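Local coordinates for protein branched-chain-amino-acid aminotransferase (PDB 3UZO) that probably transfers the amino group between branched-chain amino acids and 2-oxoglutarate as a class-IV, pyridoxal-phosphate-dependent aminotransferase, at residues R100-C105 and M110-D115; Q96-M101 and E116-A121; Y71-F76 and R158-F163. One frame throughout, in Å; residues are numbered along the deposited sequence.

Contact 1: residues R100-C105 and M110-D115. With PLP (pyridoxal-5'-phosphate), chain C.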
loop_
_atom_site.group_PDB
_atom_site.type_symbol
_atom_site.label_atom_id
_atom_site.label_comp_id
_atom_site.label_asym_id
_atom_site.label_seq_id
_atom_site.Cartn_x
_atom_site.Cartn_y
_atom_site.Cartn_z
ATOM N N ARG A 100 12.327 -6.063 -13.055
ATOM C CA ARG A 100 11.035 -5.617 -12.569
ATOM C C ARG A 100 11.128 -5.000 -11.183
ATOM O O ARG A 100 10.440 -4.024 -10.894
ATOM C CB ARG A 100 10.019 -6.765 -12.549
ATOM C CG ARG A 100 8.602 -6.293 -12.235
ATOM C CD ARG A 100 7.580 -7.383 -12.468
ATOM N NE ARG A 100 7.736 -8.489 -11.532
ATOM C CZ ARG A 100 7.048 -9.624 -11.608
ATOM N NH1 ARG A 100 6.159 -9.790 -12.584
ATOM N NH2 ARG A 100 7.247 -10.589 -10.716
ATOM N N MET A 101 11.978 -5.551 -10.322
ATOM C CA MET A 101 12.079 -4.989 -8.988
ATOM C C MET A 101 12.713 -3.615 -9.062
ATOM O O MET A 101 12.487 -2.779 -8.193
ATOM C CB MET A 101 12.886 -5.887 -8.054
ATOM C CG MET A 101 12.635 -5.556 -6.589
ATOM S SD MET A 101 13.400 -6.735 -5.470
ATOM C CE MET A 101 15.032 -6.092 -5.452
ATOM N N ARG A 102 13.510 -3.384 -10.104
ATOM C CA ARG A 102 14.139 -2.083 -10.304
ATOM C C ARG A 102 13.024 -1.077 -10.604
ATOM O O ARG A 102 13.060 0.079 -10.163
ATOM C CB ARG A 102 15.109 -2.152 -11.483
ATOM C CG ARG A 102 16.384 -1.365 -11.282
ATOM C CD ARG A 102 17.595 -2.229 -11.549
ATOM N NE ARG A 102 17.576 -2.814 -12.888
ATOM C CZ ARG A 102 17.965 -4.055 -13.147
ATOM N NH1 ARG A 102 18.398 -4.832 -12.160
ATOM N NH2 ARG A 102 17.929 -4.523 -14.385
ATOM N N MET A 103 12.025 -1.520 -11.358
ATOM C CA MET A 103 10.911 -0.643 -11.691
ATOM C C MET A 103 10.032 -0.413 -10.468
ATOM O O MET A 103 9.542 0.694 -10.261
ATOM C CB MET A 103 10.093 -1.216 -12.853
ATOM C CG MET A 103 10.809 -1.113 -14.196
ATOM S SD MET A 103 11.605 0.516 -14.464
ATOM C CE MET A 103 10.275 1.436 -15.296
ATOM N N SER A 104 9.833 -1.448 -9.654
ATOM C CA SER A 104 9.032 -1.295 -8.440
ATOM C C SER A 104 9.740 -0.313 -7.506
ATOM O O SER A 104 9.114 0.594 -6.952
ATOM C CB SER A 104 8.853 -2.640 -7.720
ATOM O OG SER A 104 8.050 -3.533 -8.473
ATOM N N CYS A 105 11.049 -0.496 -7.337
ATOM C CA CYS A 105 11.831 0.382 -6.472
ATOM C C CYS A 105 11.751 1.824 -6.950
ATOM O O CYS A 105 11.513 2.748 -6.166
ATOM C CB CYS A 105 13.300 -0.050 -6.440
ATOM S SG CYS A 105 13.638 -1.487 -5.396
ATOM N N MET A 110 12.774 4.060 -4.004
ATOM C CA MET A 110 13.689 3.217 -3.240
ATOM C C MET A 110 14.895 2.922 -4.126
ATOM O O MET A 110 14.769 2.869 -5.348
ATOM C CB MET A 110 13.014 1.901 -2.825
ATOM C CG MET A 110 11.762 2.097 -1.976
ATOM S SD MET A 110 11.229 0.625 -1.078
ATOM C CE MET A 110 10.401 -0.277 -2.381
ATOM N N PRO A 111 16.079 2.736 -3.521
ATOM C CA PRO A 111 17.314 2.445 -4.261
ATOM C C PRO A 111 17.212 1.143 -5.051
ATOM O O PRO A 111 16.671 0.150 -4.563
ATOM C CB PRO A 111 18.373 2.391 -3.161
ATOM C CG PRO A 111 17.592 1.926 -1.956
ATOM C CD PRO A 111 16.324 2.741 -2.069
ATOM N N GLU A 112 17.731 1.159 -6.274
ATOM C CA GLU A 112 17.680 -0.008 -7.148
ATOM C C GLU A 112 18.773 -1.043 -6.892
ATOM O O GLU A 112 19.856 -0.719 -6.393
ATOM C CB GLU A 112 17.766 0.444 -8.606
ATOM C CG GLU A 112 16.671 1.408 -9.024
ATOM C CD GLU A 112 17.051 2.206 -10.258
ATOM O OE1 GLU A 112 17.324 1.594 -11.311
ATOM O OE2 GLU A 112 17.085 3.449 -10.171
ATOM N N LEU A 113 18.477 -2.290 -7.249
ATOM C CA LEU A 113 19.431 -3.385 -7.110
ATOM C C LEU A 113 19.779 -3.913 -8.499
ATOM O O LEU A 113 18.895 -4.171 -9.314
ATOM C CB LEU A 113 18.835 -4.507 -6.271
ATOM C CG LEU A 113 18.762 -4.210 -4.777
ATOM C CD1 LEU A 113 17.752 -5.124 -4.158
ATOM C CD2 LEU A 113 20.132 -4.382 -4.129
ATOM N N SER A 114 21.070 -4.059 -8.769
ATOM C CA SER A 114 21.529 -4.547 -10.062
ATOM C C SER A 114 21.213 -6.032 -10.204
ATOM O O SER A 114 20.968 -6.714 -9.210
ATOM C CB SER A 114 23.041 -4.349 -10.185
ATOM O OG SER A 114 23.737 -5.223 -9.306
ATOM N N ASP A 115 21.209 -6.526 -11.441
ATOM C CA ASP A 115 20.962 -7.948 -11.702
ATOM C C ASP A 115 22.031 -8.729 -10.942
ATOM O O ASP A 115 21.782 -9.795 -10.372
ATOM C CB ASP A 115 21.126 -8.264 -13.192
ATOM C CG ASP A 115 20.000 -7.720 -14.041
ATOM O OD1 ASP A 115 19.965 -8.060 -15.244
ATOM O OD2 ASP A 115 19.153 -6.962 -13.519
HETATM N N1 PLP C . -0.420 -10.379 -10.924
HETATM C C2 PLP C . -0.187 -10.131 -9.569
HETATM C C2A PLP C . -1.118 -9.161 -8.838
HETATM C C3 PLP C . 0.924 -10.801 -8.940
HETATM O O3 PLP C . 1.181 -10.592 -7.637
HETATM C C4 PLP C . 1.765 -11.697 -9.710
HETATM C C4A PLP C . 2.983 -12.392 -8.971
HETATM C C5 PLP C . 1.448 -11.910 -11.135
HETATM C C6 PLP C . 0.364 -11.248 -11.712
HETATM C C5A PLP C . 2.206 -12.795 -12.047
HETATM O O4P PLP C . 3.524 -12.373 -12.279
HETATM P P PLP C . 4.710 -13.427 -12.360
HETATM O O1P PLP C . 4.868 -14.202 -11.096
HETATM O O2P PLP C . 5.926 -12.517 -12.663
HETATM O O3P PLP C . 4.447 -14.226 -13.604
#
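Arg102 reaches from helix 94-107 across to Asp115 and forms a salt bridge. It grips one carboxylate oxygen end-on with two nitrogens: NH1 lies 2.6 Å from Asp115 OD2, and NH2 lies 2.9 Å from the same Asp115 OD2. The oxygen sits in the guanidinium plane, but the two flat groups are turned 35° apart. Arg102 NH1 is also shared with the backbone, 3.0 Å from Leu113 O on an in-plane lone pair. Three bonds thus fix the rotation of the guanidinium. The chain of Arg102 bends at chi2 and again at chi3 (57°), which swings its tip round to the loop.

A backbone bond closes the other end, from Met110 N to Cys105 O at 2.8 Å. Between the two ends the packing is mixed. Glu112 CB is 3.5 Å from Arg102 CG. The CB atoms of Cys105 and Met110 are 4.1 Å apart. Pro111 O is buried here with no polar partner in the model.

Arg100 does not touch the loop; its guanidinium reaches the cofactor phosphate. Its NH1 is 2.7 Å from PLP O2P, and its NE makes a salt bridge with Glu77. PLP is also hydrogen-bonded by Tyr207, Ser265, Ile266, Thr267 and Thr304.

This is a helix-loop-helix connection, with the chain turning back along helix 94-107 before helix 115-128. Met101, Met110 and Leu113 all touch Val148 of strand 141-151, and Phe163 and Phe165 of strand 162-172 cover the loop residues.

Contact 2: residues Q96-M101 and E116-A121. With PLP (pyridoxal-5'-phosphate), chain C.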
loop_
_atom_site.group_PDB
_atom_site.type_symbol
_atom_site.label_atom_id
_atom_site.label_comp_id
_atom_site.label_asym_id
_atom_site.label_seq_id
_atom_site.Cartn_x
_atom_site.Cartn_y
_atom_site.Cartn_z
ATOM N N GLN A 96 14.667 -11.183 -15.312
ATOM C CA GLN A 96 13.397 -10.485 -15.505
ATOM C C GLN A 96 12.897 -9.936 -14.167
ATOM O O GLN A 96 12.441 -8.798 -14.088
ATOM C CB GLN A 96 12.367 -11.435 -16.125
ATOM C CG GLN A 96 12.722 -11.872 -17.545
ATOM C CD GLN A 96 12.871 -10.688 -18.482
ATOM O OE1 GLN A 96 11.925 -9.939 -18.698
ATOM N NE2 GLN A 96 14.066 -10.507 -19.032
ATOM N N ASN A 97 13.004 -10.743 -13.112
ATOM C CA ASN A 97 12.582 -10.311 -11.778
ATOM C C ASN A 97 13.432 -9.144 -11.296
ATOM O O ASN A 97 12.914 -8.211 -10.693
ATOM C CB ASN A 97 12.718 -11.451 -10.767
ATOM C CG ASN A 97 11.800 -12.610 -11.071
ATOM O OD1 ASN A 97 10.654 -12.660 -10.615
ATOM N ND2 ASN A 97 12.289 -13.539 -11.855
ATOM N N ALA A 98 14.742 -9.206 -11.544
ATOM C CA ALA A 98 15.641 -8.138 -11.115
ATOM C C ALA A 98 15.241 -6.834 -11.782
ATOM O O ALA A 98 15.172 -5.797 -11.135
ATOM C CB ALA A 98 17.091 -8.473 -11.470
ATOM N N ALA A 99 14.995 -6.890 -13.087
ATOM C CA ALA A 99 14.602 -5.699 -13.832
ATOM C C ALA A 99 13.268 -5.163 -13.314
ATOM O O ALA A 99 13.093 -3.951 -13.137
ATOM C CB ALA A 99 14.495 -6.029 -15.320
ATOM N N ARG A 100 12.327 -6.063 -13.055
ATOM C CA ARG A 100 11.035 -5.617 -12.569
ATOM C C ARG A 100 11.128 -5.000 -11.183
ATOM O O ARG A 100 10.440 -4.024 -10.894
ATOM C CB ARG A 100 10.019 -6.765 -12.549
ATOM C CG ARG A 100 8.602 -6.293 -12.235
ATOM C CD ARG A 100 7.580 -7.383 -12.468
ATOM N NE ARG A 100 7.736 -8.489 -11.532
ATOM C CZ ARG A 100 7.048 -9.624 -11.608
ATOM N NH1 ARG A 100 6.159 -9.790 -12.584
ATOM N NH2 ARG A 100 7.247 -10.589 -10.716
ATOM N N MET A 101 11.978 -5.551 -10.322
ATOM C CA MET A 101 12.079 -4.989 -8.988
ATOM C C MET A 101 12.713 -3.615 -9.062
ATOM O O MET A 101 12.487 -2.779 -8.193
ATOM C CB MET A 101 12.886 -5.887 -8.054
ATOM C CG MET A 101 12.635 -5.556 -6.589
ATOM S SD MET A 101 13.400 -6.735 -5.470
ATOM C CE MET A 101 15.032 -6.092 -5.452
ATOM N N GLU A 116 23.238 -8.177 -10.970
ATOM C CA GLU A 116 24.403 -8.751 -10.317
ATOM C C GLU A 116 24.137 -9.136 -8.866
ATOM O O GLU A 116 24.303 -10.289 -8.469
ATOM C CB GLU A 116 25.549 -7.733 -10.366
ATOM C CG GLU A 116 26.745 -8.072 -9.500
ATOM C CD GLU A 116 27.716 -8.998 -10.186
ATOM O OE1 GLU A 116 27.313 -10.125 -10.552
ATOM O OE2 GLU A 116 28.886 -8.592 -10.362
ATOM N N GLN A 117 23.736 -8.158 -8.068
ATOM C CA GLN A 117 23.484 -8.416 -6.661
ATOM C C GLN A 117 22.184 -9.178 -6.432
ATOM O O GLN A 117 22.091 -9.992 -5.509
ATOM C CB GLN A 117 23.470 -7.099 -5.880
ATOM C CG GLN A 117 23.240 -7.267 -4.368
ATOM C CD GLN A 117 23.601 -6.014 -3.576
ATOM O OE1 GLN A 117 23.683 -4.917 -4.132
ATOM N NE2 GLN A 117 23.807 -6.173 -2.268
ATOM N N PHE A 118 21.188 -8.927 -7.275
ATOM C CA PHE A 118 19.899 -9.593 -7.129
ATOM C C PHE A 118 20.028 -11.083 -7.385
ATOM O O PHE A 118 19.617 -11.920 -6.562
ATOM C CB PHE A 118 18.877 -8.982 -8.099
ATOM C CG PHE A 118 17.481 -9.549 -7.969
ATOM C CD1 PHE A 118 16.498 -8.864 -7.257
ATOM C CD2 PHE A 118 17.144 -10.758 -8.575
ATOM C CE1 PHE A 118 15.193 -9.376 -7.154
ATOM C CE2 PHE A 118 15.840 -11.279 -8.476
ATOM C CZ PHE A 118 14.865 -10.582 -7.764
ATOM N N ILE A 119 20.598 -11.418 -8.533
ATOM C CA ILE A 119 20.762 -12.810 -8.911
ATOM C C ILE A 119 21.749 -13.504 -7.978
ATOM O O ILE A 119 21.553 -14.663 -7.607
ATOM C CB ILE A 119 21.241 -12.932 -10.370
ATOM C CG1 ILE A 119 20.239 -12.243 -11.305
ATOM C CG2 ILE A 119 21.387 -14.396 -10.751
ATOM C CD1 ILE A 119 20.595 -12.334 -12.788
ATOM N N ASP A 120 22.810 -12.805 -7.595
ATOM C CA ASP A 120 23.780 -13.412 -6.697
ATOM C C ASP A 120 23.122 -13.733 -5.357
ATOM O O ASP A 120 23.433 -14.751 -4.736
ATOM C CB ASP A 120 24.977 -12.484 -6.474
ATOM C CG ASP A 120 25.978 -13.068 -5.493
ATOM O OD1 ASP A 120 25.958 -12.678 -4.309
ATOM O OD2 ASP A 120 26.770 -13.939 -5.908
ATOM N N ALA A 121 22.204 -12.874 -4.918
ATOM C CA ALA A 121 21.513 -13.110 -3.650
ATOM C C ALA A 121 20.641 -14.375 -3.732
ATOM O O ALA A 121 20.648 -15.202 -2.826
ATOM C CB ALA A 121 20.653 -11.899 -3.278
HETATM N N1 PLP C . -0.420 -10.379 -10.924
HETATM C C2 PLP C . -0.187 -10.131 -9.569
HETATM C C2A PLP C . -1.118 -9.161 -8.838
HETATM C C3 PLP C . 0.924 -10.801 -8.940
HETATM O O3 PLP C . 1.181 -10.592 -7.637
HETATM C C4 PLP C . 1.765 -11.697 -9.710
HETATM C C4A PLP C . 2.983 -12.392 -8.971
HETATM C C5 PLP C . 1.448 -11.910 -11.135
HETATM C C6 PLP C . 0.364 -11.248 -11.712
HETATM C C5A PLP C . 2.206 -12.795 -12.047
HETATM O O4P PLP C . 3.524 -12.373 -12.279
HETATM P P PLP C . 4.710 -13.427 -12.360
HETATM O O1P PLP C . 4.868 -14.202 -11.096
HETATM O O2P PLP C . 5.926 -12.517 -12.663
HETATM O O3P PLP C . 4.447 -14.226 -13.604
#
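Phe118 turns one ring face to Ala98, and this is the tight part of the contact. Ala98 CA stands 3.8 Å from the ring centroid of Phe118, 7° off the ring normal, so its C-H meets the face as a CH-pi contact. The methyl of Ala98 is displaced toward the root of the ring, with CB 3.7 Å from Phe118 CG. The far end of the ring reaches Asn97, whose CB is 3.8 Å from Phe118 CZ. The first torsion of Phe118 swings the ring off its own helix toward helix 94-107.

Met101 comes to the ring edge instead. Its SD is 5.0 Å from the centroid of the Phe118 ring and 86° off the normal, an edge-on Met-aromatic contact. Met101 CE lies 3.6 Å from Phe118 CD1.

The two helices are consecutive, a helix-loop-helix unit. The short segments of helices 94-107 and 115-128 cross at 129°, with axes 9.4 Å apart. One aromatic side chain bridges that gap. No hydrogen bond crosses it. Phe165 of strand 162-172 and Glu77 of strand 74-83 also touch Phe118, so the ring is buried between helix and sheet.

The solvent side of helix 115-128 is different. Glu116 is exposed, and its CB points away from helix 94-107. Gln117 is partly exposed but tied down, with NE2 hydrogen-bonded to Tyr40 and to the backbone of Asp50.

Contact 3: residues Y71-F76 and R158-F163. With GLU (glutamic acid), chain F.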
loop_
_atom_site.group_PDB
_atom_site.type_symbol
_atom_site.label_atom_id
_atom_site.label_comp_id
_atom_site.label_asym_id
_atom_site.label_seq_id
_atom_site.Cartn_x
_atom_site.Cartn_y
_atom_site.Cartn_z
ATOM N N TYR A 71 4.121 3.887 5.628
ATOM C CA TYR A 71 3.779 4.408 4.310
ATOM C C TYR A 71 3.941 3.436 3.155
ATOM O O TYR A 71 4.232 3.844 2.031
ATOM C CB TYR A 71 4.598 5.671 4.050
ATOM C CG TYR A 71 4.519 6.649 5.193
ATOM C CD1 TYR A 71 5.625 6.890 6.006
ATOM C CD2 TYR A 71 3.316 7.295 5.500
ATOM C CE1 TYR A 71 5.543 7.744 7.102
ATOM C CE2 TYR A 71 3.222 8.151 6.596
ATOM C CZ TYR A 71 4.342 8.366 7.392
ATOM O OH TYR A 71 4.258 9.172 8.499
ATOM N N GLY A 72 3.742 2.153 3.448
ATOM C CA GLY A 72 3.845 1.112 2.441
ATOM C C GLY A 72 5.046 1.169 1.515
ATOM O O GLY A 72 4.962 0.704 0.377
ATOM N N GLN A 73 6.163 1.726 1.975
ATOM C CA GLN A 73 7.341 1.785 1.111
ATOM C C GLN A 73 8.003 0.417 1.171
ATOM O O GLN A 73 8.895 0.162 1.980
ATOM C CB GLN A 73 8.309 2.874 1.565
ATOM C CG GLN A 73 9.506 3.011 0.633
ATOM C CD GLN A 73 10.302 4.273 0.883
ATOM O OE1 GLN A 73 10.678 4.571 2.022
ATOM N NE2 GLN A 73 10.566 5.026 -0.188
ATOM N N GLN A 74 7.543 -0.457 0.290
ATOM C CA GLN A 74 8.005 -1.832 0.252
ATOM C C GLN A 74 7.656 -2.405 -1.117
ATOM O O GLN A 74 6.683 -1.987 -1.739
ATOM C CB GLN A 74 7.246 -2.612 1.324
ATOM C CG GLN A 74 5.724 -2.592 1.058
ATOM C CD GLN A 74 4.888 -3.178 2.188
ATOM O OE1 GLN A 74 4.030 -4.034 1.955
ATOM N NE2 GLN A 74 5.124 -2.709 3.412
ATOM N N CYS A 75 8.446 -3.364 -1.585
ATOM C CA CYS A 75 8.166 -4.009 -2.854
ATOM C C CYS A 75 8.797 -5.381 -2.770
ATOM O O CYS A 75 9.675 -5.619 -1.937
ATOM C CB CYS A 75 8.740 -3.207 -4.030
ATOM S SG CYS A 75 10.536 -3.285 -4.245
ATOM N N PHE A 76 8.356 -6.293 -3.619
ATOM C CA PHE A 76 8.909 -7.632 -3.565
ATOM C C PHE A 76 8.826 -8.354 -4.888
ATOM O O PHE A 76 8.186 -7.894 -5.836
ATOM C CB PHE A 76 8.190 -8.449 -2.482
ATOM C CG PHE A 76 6.774 -8.840 -2.844
ATOM C CD1 PHE A 76 6.498 -10.101 -3.359
ATOM C CD2 PHE A 76 5.725 -7.950 -2.661
ATOM C CE1 PHE A 76 5.189 -10.474 -3.684
ATOM C CE2 PHE A 76 4.408 -8.312 -2.985
ATOM C CZ PHE A 76 4.142 -9.567 -3.493
ATOM N N ARG A 158 7.666 10.415 3.537
ATOM C CA ARG A 158 8.838 10.695 2.722
ATOM C C ARG A 158 9.558 9.386 2.475
ATOM O O ARG A 158 9.220 8.370 3.080
ATOM C CB ARG A 158 9.781 11.648 3.461
ATOM C CG ARG A 158 10.379 11.051 4.732
ATOM C CD ARG A 158 11.406 11.985 5.353
ATOM N NE ARG A 158 10.815 13.246 5.796
ATOM C CZ ARG A 158 10.052 13.381 6.877
ATOM N NH1 ARG A 158 9.786 12.330 7.640
ATOM N NH2 ARG A 158 9.552 14.568 7.196
ATOM N N THR A 159 10.550 9.404 1.593
ATOM C CA THR A 159 11.305 8.194 1.333
ATOM C C THR A 159 12.213 7.955 2.541
ATOM O O THR A 159 12.727 8.905 3.143
ATOM C CB THR A 159 12.132 8.317 0.027
ATOM O OG1 THR A 159 12.772 7.066 -0.249
ATOM C CG2 THR A 159 13.177 9.418 0.141
ATOM N N ALA A 160 12.383 6.687 2.907
ATOM C CA ALA A 160 13.211 6.292 4.048
ATOM C C ALA A 160 14.674 6.689 3.907
ATOM O O ALA A 160 15.187 6.802 2.798
ATOM C CB ALA A 160 13.126 4.777 4.247
ATOM N N PRO A 161 15.366 6.899 5.038
ATOM C CA PRO A 161 16.783 7.279 5.022
ATOM C C PRO A 161 17.653 6.047 4.784
ATOM O O PRO A 161 18.814 6.153 4.389
ATOM C CB PRO A 161 16.993 7.864 6.413
ATOM C CG PRO A 161 16.091 7.004 7.254
ATOM C CD PRO A 161 14.828 6.949 6.410
ATOM N N GLU A 162 17.080 4.876 5.043
ATOM C CA GLU A 162 17.793 3.622 4.862
ATOM C C GLU A 162 16.855 2.550 4.321
ATOM O O GLU A 162 15.631 2.691 4.376
ATOM C CB GLU A 162 18.392 3.154 6.191
ATOM C CG GLU A 162 19.316 4.166 6.844
ATOM C CD GLU A 162 19.968 3.629 8.101
ATOM O OE1 GLU A 162 20.526 4.440 8.870
ATOM O OE2 GLU A 162 19.931 2.398 8.316
ATOM N N PHE A 163 17.435 1.486 3.781
ATOM C CA PHE A 163 16.636 0.398 3.239
ATOM C C PHE A 163 17.283 -0.948 3.500
ATOM O O PHE A 163 18.490 -1.050 3.743
ATOM C CB PHE A 163 16.449 0.558 1.724
ATOM C CG PHE A 163 15.883 1.885 1.317
ATOM C CD1 PHE A 163 16.697 3.014 1.243
ATOM C CD2 PHE A 163 14.525 2.015 1.037
ATOM C CE1 PHE A 163 16.164 4.255 0.899
ATOM C CE2 PHE A 163 13.985 3.250 0.695
ATOM C CZ PHE A 163 14.803 4.372 0.627
HETATM N N GLU F . -0.434 10.842 8.396
HETATM C CA GLU F . 0.205 12.166 8.167
HETATM C C GLU F . 1.710 12.029 8.155
HETATM O O GLU F . 2.375 12.934 7.618
HETATM C CB GLU F . -0.196 13.146 9.264
HETATM C CG GLU F . -1.538 13.799 9.043
HETATM C CD GLU F . -1.798 14.920 10.022
HETATM O OE1 GLU F . -0.856 15.696 10.292
HETATM O OE2 GLU F . -2.943 15.022 10.510
HETATM O OXT GLU F . 2.194 11.018 8.699
#
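Gln73 meets the 158-163 segment with both atoms of its amide. OE1 accepts from the backbone of Ala160, with Ala160 N to Gln73 OE1 at 2.9 Å. The donor lies in the carbonyl plane, on a lone pair. Gln73 NE2 donates to Thr159 OG1 at 3.0 Å, and this partner is tilted 16° from the amide plane. The two bonds fix which way round the amide lies. Ala160 CB packs against the same carbonyl, 3.3 Å from Gln73 OE1. The Phe163 ring also comes close, with CE2 3.8 Å from Gln73 OE1, and its plane is turned 67° from the amide.

Gln73 extends to this place with CG anti to its backbone N (chi1 -177°). Its buried amide has further partners: OE1 is bonded to Thr67 OG1 and NE2 to Leu108 O. Thr159 OG1 in turn is bonded to Leu109 O. The amide thus joins the start of strand 74-83 to the loops at 108-109 and 158-161 and to helix 67-70. Phe163 is held in an edge-to-face stack with Trp44.

Two residues earlier, Tyr71 OH lies 2.8 Å from OXT of a bound glutamate. The same hydroxyl is hydrogen-bonded to Ile155 O and to Arg145 of the second subunit. Its ring meets Phe76 of that subunit at a steep angle.

Gln73 is the centre of an inverse gamma turn, which leads into strand 74-83. The arrangement belongs to the dimer interface of this class-IV aminotransferase, beside a glutamate-binding site formed by Tyr71, Ile155 and Val157.

Contacts 1 and 2 share helix 94-107, and both include Arg100, which binds the cofactor phosphate. They touch where Asp115 OD2 approaches Ala98 CB. Contact 2 is wholly buried and apolar. Contact 1 is mixed: its salt bridge lies toward the partly exposed end, while Met101, Cys105 and Met110 are buried. Contact 3 joins loop and strand ends of the antiparallel sheet. It is also buried, but its chemistry is polar, centred on one amide. Met110 and Pro111 of contact 1 pack against Gln73, Cys75 and Phe163 of contact 3. Only contact 3 lies within reach of the second subunit.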